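Long-range contact in hypothetical protein RPA3614 (Rhodopseudomonas palustris, PDB 2HHG), which belongs to the rhodanese-like family and may act as a thiosulfate-cyanide sulfurtransferase, although its function has not been established: residues R65-D73 against L101-L111. Sequence-based numbering, arbitrary orientation.
Sequences RGMLEFWID and LAAKTAQDMGL
In this rhodanese-like alpha/beta fold, helix 68-72 lies beside helix 97-109 on one side of the parallel sheet; the axes of the short segments 68-72 and 101-109 cross at -39° and come within 10.6 Å. The inner layer is aliphatic: Leu68 lays CD2 on the methyl of Ala102, and one turn on Ile72 sets CD1 3.8 Å from Ala106 CB. Alanines suit these positions because their short side chains admit the longer branches, and Phe91 of strand 88-92 touches Leu68 and Ala106 from the sheet. Toward the C-terminal ends, Met109, a selenomethionine, reaches across. Its chain bends at the last torsion (chi3 70°), carrying CE to 3.6 Å from Glu69 O and 3.9 Å from Ile72 CG2, while SE meets Glu69 CG at 3.9 Å; an unbranched, flexible residue can follow this path. Glu69 passes at about a right angle to Thr105, its OE2 in van der Waals contact with Thr105 CG2 (3.6 Å). At the other end Arg65 stretches out, CG anti to the backbone N (chi1 176°); a long arginine suits the place because its flat guanidinium can lie under Leu101 CD1, which is off-centre over one face, while NE donates to a water at 2.8 Å that also hydrogen-bonds Thr105 OG1. A leucine replacing Arg65 would probably leave this water without its donor and break the bridge to Thr105. Direct contact is thus chiefly apolar, with a water-mediated polar link at the Leu101 end.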
loop_
_atom_site.group_PDB
_atom_site.type_symbol
_atom_site.label_atom_id
_atom_site.label_comp_id
_atom_site.label_asym_id
_atom_site.label_seq_id
_atom_site.Cartn_x
_atom_site.Cartn_y
_atom_site.Cartn_z
ATOM N N ARG A 65 7.626 2.562 -0.650
ATOM C CA ARG A 65 7.005 3.385 0.370
ATOM C C ARG A 65 7.790 4.674 0.606
ATOM O O ARG A 65 7.200 5.741 0.781
ATOM C CB ARG A 65 6.817 2.609 1.673
ATOM C CG ARG A 65 6.262 3.475 2.788
ATOM C CD ARG A 65 5.829 2.701 4.040
ATOM N NE ARG A 65 5.521 3.694 5.073
ATOM C CZ ARG A 65 6.262 3.950 6.148
ATOM N NH1 ARG A 65 7.316 3.204 6.453
ATOM N NH2 ARG A 65 5.915 4.941 6.957
ATOM N N GLY A 66 9.117 4.578 0.568
ATOM C CA GLY A 66 9.969 5.722 0.851
ATOM C C GLY A 66 9.927 6.832 -0.181
ATOM O O GLY A 66 10.404 7.935 0.091
HETATM N N MSE A 67 9.352 6.548 -1.351
HETATM C CA MSE A 67 9.199 7.535 -2.425
HETATM C C MSE A 67 7.785 8.084 -2.550
HETATM O O MSE A 67 7.538 8.992 -3.355
HETATM C CB MSE A 67 9.567 6.897 -3.759
HETATM C CG MSE A 67 11.033 6.625 -3.878
HETATM SE SE MSE A 67 11.511 6.024 -5.621
HETATM C CE MSE A 67 13.338 5.503 -5.199
ATOM N N LEU A 68 6.859 7.540 -1.767
ATOM C CA LEU A 68 5.432 7.761 -1.989
ATOM C C LEU A 68 5.038 9.230 -2.084
ATOM O O LEU A 68 4.379 9.644 -3.043
ATOM C CB LEU A 68 4.627 7.074 -0.888
ATOM C CG LEU A 68 3.118 6.969 -1.079
ATOM C CD1 LEU A 68 2.789 6.103 -2.298
ATOM C CD2 LEU A 68 2.469 6.418 0.182
ATOM N N GLU A 69 5.450 10.020 -1.098
ATOM C CA GLU A 69 5.041 11.425 -1.047
ATOM C C GLU A 69 5.530 12.190 -2.266
ATOM O O GLU A 69 4.832 13.066 -2.784
ATOM C CB GLU A 69 5.550 12.097 0.232
ATOM C CG GLU A 69 5.072 11.433 1.528
ATOM C CD GLU A 69 6.002 10.345 2.063
ATOM O OE1 GLU A 69 6.736 9.717 1.278
ATOM O OE2 GLU A 69 5.983 10.112 3.286
ATOM N N PHE A 70 6.732 11.837 -2.717
ATOM C CA PHE A 70 7.390 12.487 -3.842
ATOM C C PHE A 70 6.765 12.147 -5.181
ATOM O O PHE A 70 6.875 12.927 -6.129
ATOM C CB PHE A 70 8.877 12.147 -3.819
ATOM C CG PHE A 70 9.547 12.653 -2.593
ATOM C CD1 PHE A 70 10.032 13.951 -2.549
ATOM C CD2 PHE A 70 9.605 11.874 -1.449
ATOM C CE1 PHE A 70 10.597 14.454 -1.388
ATOM C CE2 PHE A 70 10.165 12.370 -0.288
ATOM C CZ PHE A 70 10.670 13.655 -0.258
ATOM N N TRP A 71 6.117 10.989 -5.263
ATOM C CA TRP A 71 5.419 10.596 -6.484
ATOM C C TRP A 71 3.949 11.016 -6.457
ATOM O O TRP A 71 3.370 11.283 -7.505
ATOM C CB TRP A 71 5.567 9.091 -6.720
ATOM C CG TRP A 71 6.947 8.670 -7.165
ATOM C CD1 TRP A 71 8.117 9.378 -7.054
ATOM C CD2 TRP A 71 7.292 7.427 -7.777
ATOM N NE1 TRP A 71 9.165 8.655 -7.576
ATOM C CE2 TRP A 71 8.682 7.452 -8.020
ATOM C CE3 TRP A 71 6.558 6.298 -8.161
ATOM C CZ2 TRP A 71 9.349 6.387 -8.622
ATOM C CZ3 TRP A 71 7.228 5.239 -8.750
ATOM C CH2 TRP A 71 8.608 5.296 -8.979
ATOM N N ILE A 72 3.345 11.079 -5.271
ATOM C CA ILE A 72 1.946 11.496 -5.166
ATOM C C ILE A 72 1.750 12.991 -5.436
ATOM O O ILE A 72 0.850 13.386 -6.184
ATOM C CB ILE A 72 1.365 11.159 -3.785
ATOM C CG1 ILE A 72 1.158 9.647 -3.651
ATOM C CG2 ILE A 72 0.043 11.897 -3.553
ATOM C CD1 ILE A 72 0.693 9.204 -2.281
ATOM N N ASP A 73 2.572 13.821 -4.802
ATOM C CA ASP A 73 2.368 15.263 -4.804
ATOM C C ASP A 73 2.595 15.843 -6.196
ATOM O O ASP A 73 3.705 15.772 -6.705
ATOM C CB ASP A 73 3.325 15.897 -3.799
ATOM C CG ASP A 73 3.174 17.397 -3.695
ATOM O OD1 ASP A 73 2.317 18.001 -4.379
ATOM O OD2 ASP A 73 3.946 17.984 -2.914
ATOM N N LEU A 101 0.559 2.152 6.998
ATOM C CA LEU A 101 1.203 3.454 7.164
ATOM C C LEU A 101 1.176 4.249 5.867
ATOM O O LEU A 101 0.911 5.444 5.880
ATOM C CB LEU A 101 2.640 3.313 7.673
ATOM C CG LEU A 101 2.839 2.585 9.002
ATOM C CD1 LEU A 101 4.283 2.734 9.430
ATOM C CD2 LEU A 101 1.893 3.096 10.093
ATOM N N ALA A 102 1.422 3.578 4.745
ATOM C CA ALA A 102 1.438 4.242 3.439
ATOM C C ALA A 102 0.065 4.792 3.068
ATOM O O ALA A 102 -0.050 5.923 2.604
ATOM C CB ALA A 102 1.928 3.297 2.362
ATOM N N ALA A 103 -0.980 3.991 3.271
ATOM C CA ALA A 103 -2.347 4.440 3.006
ATOM C C ALA A 103 -2.702 5.647 3.867
ATOM O O ALA A 103 -3.294 6.608 3.381
ATOM C CB ALA A 103 -3.336 3.305 3.229
ATOM N N LYS A 104 -2.314 5.606 5.136
ATOM C CA LYS A 104 -2.561 6.727 6.031
ATOM C C LYS A 104 -1.811 7.988 5.576
ATOM O O LYS A 104 -2.384 9.078 5.564
ATOM C CB LYS A 104 -2.198 6.342 7.463
ATOM C CG LYS A 104 -2.411 7.443 8.505
ATOM C CD LYS A 104 -3.859 7.916 8.585
ATOM C CE LYS A 104 -4.122 8.698 9.865
ATOM N NZ LYS A 104 -3.212 9.851 10.067
ATOM N N THR A 105 -0.545 7.843 5.194
ATOM C CA THR A 105 0.212 8.973 4.659
ATOM C C THR A 105 -0.485 9.578 3.437
ATOM O O THR A 105 -0.674 10.792 3.349
ATOM C CB THR A 105 1.626 8.536 4.278
ATOM O OG1 THR A 105 2.318 8.119 5.460
ATOM C CG2 THR A 105 2.397 9.666 3.599
ATOM N N ALA A 106 -0.873 8.721 2.501
ATOM C CA ALA A 106 -1.525 9.184 1.282
ATOM C C ALA A 106 -2.830 9.908 1.616
ATOM O O ALA A 106 -3.113 10.982 1.085
ATOM C CB ALA A 106 -1.773 8.019 0.350
ATOM N N GLN A 107 -3.603 9.339 2.530
ATOM C CA GLN A 107 -4.858 9.953 2.941
ATOM C C GLN A 107 -4.627 11.313 3.614
ATOM O O GLN A 107 -5.364 12.272 3.343
ATOM C CB GLN A 107 -5.601 9.011 3.874
ATOM C CG GLN A 107 -7.037 9.411 4.142
ATOM C CD GLN A 107 -7.751 8.367 4.948
ATOM O OE1 GLN A 107 -7.662 8.342 6.181
ATOM N NE2 GLN A 107 -8.455 7.492 4.270
ATOM N N ASP A 108 -3.605 11.391 4.473
ATOM C CA ASP A 108 -3.208 12.640 5.123
ATOM C C ASP A 108 -2.860 13.732 4.112
ATOM O O ASP A 108 -3.051 14.914 4.378
ATOM C CB ASP A 108 -1.994 12.425 6.037
ATOM C CG ASP A 108 -2.326 11.675 7.315
ATOM O OD1 ASP A 108 -3.514 11.483 7.632
ATOM O OD2 ASP A 108 -1.365 11.276 8.009
HETATM N N MSE A 109 -2.328 13.334 2.960
HETATM C CA MSE A 109 -1.958 14.279 1.910
HETATM C C MSE A 109 -3.166 14.784 1.145
HETATM O O MSE A 109 -3.098 15.826 0.495
HETATM C CB MSE A 109 -0.981 13.633 0.928
HETATM C CG MSE A 109 0.342 13.288 1.552
HETATM SE SE MSE A 109 1.515 12.414 0.297
HETATM C CE MSE A 109 1.886 13.939 -0.852
ATOM N N GLY A 110 -4.257 14.023 1.202
ATOM C CA GLY A 110 -5.464 14.343 0.440
ATOM C C GLY A 110 -5.863 13.316 -0.611
ATOM O O GLY A 110 -6.916 13.456 -1.234
ATOM N N LEU A 111 -5.048 12.279 -0.823
ATOM C CA LEU A 111 -5.418 11.215 -1.762
ATOM C C LEU A 111 -6.664 10.504 -1.235
ATOM O O LEU A 111 -6.728 10.172 -0.055
ATOM C CB LEU A 111 -4.276 10.213 -1.946
ATOM C CG LEU A 111 -4.291 9.390 -3.243
ATOM C CD1 LEU A 111 -3.940 10.255 -4.435
ATOM C CD2 LEU A 111 -3.330 8.212 -3.173
HETATM O O HOH W 1 4.086 6.076 4.675
#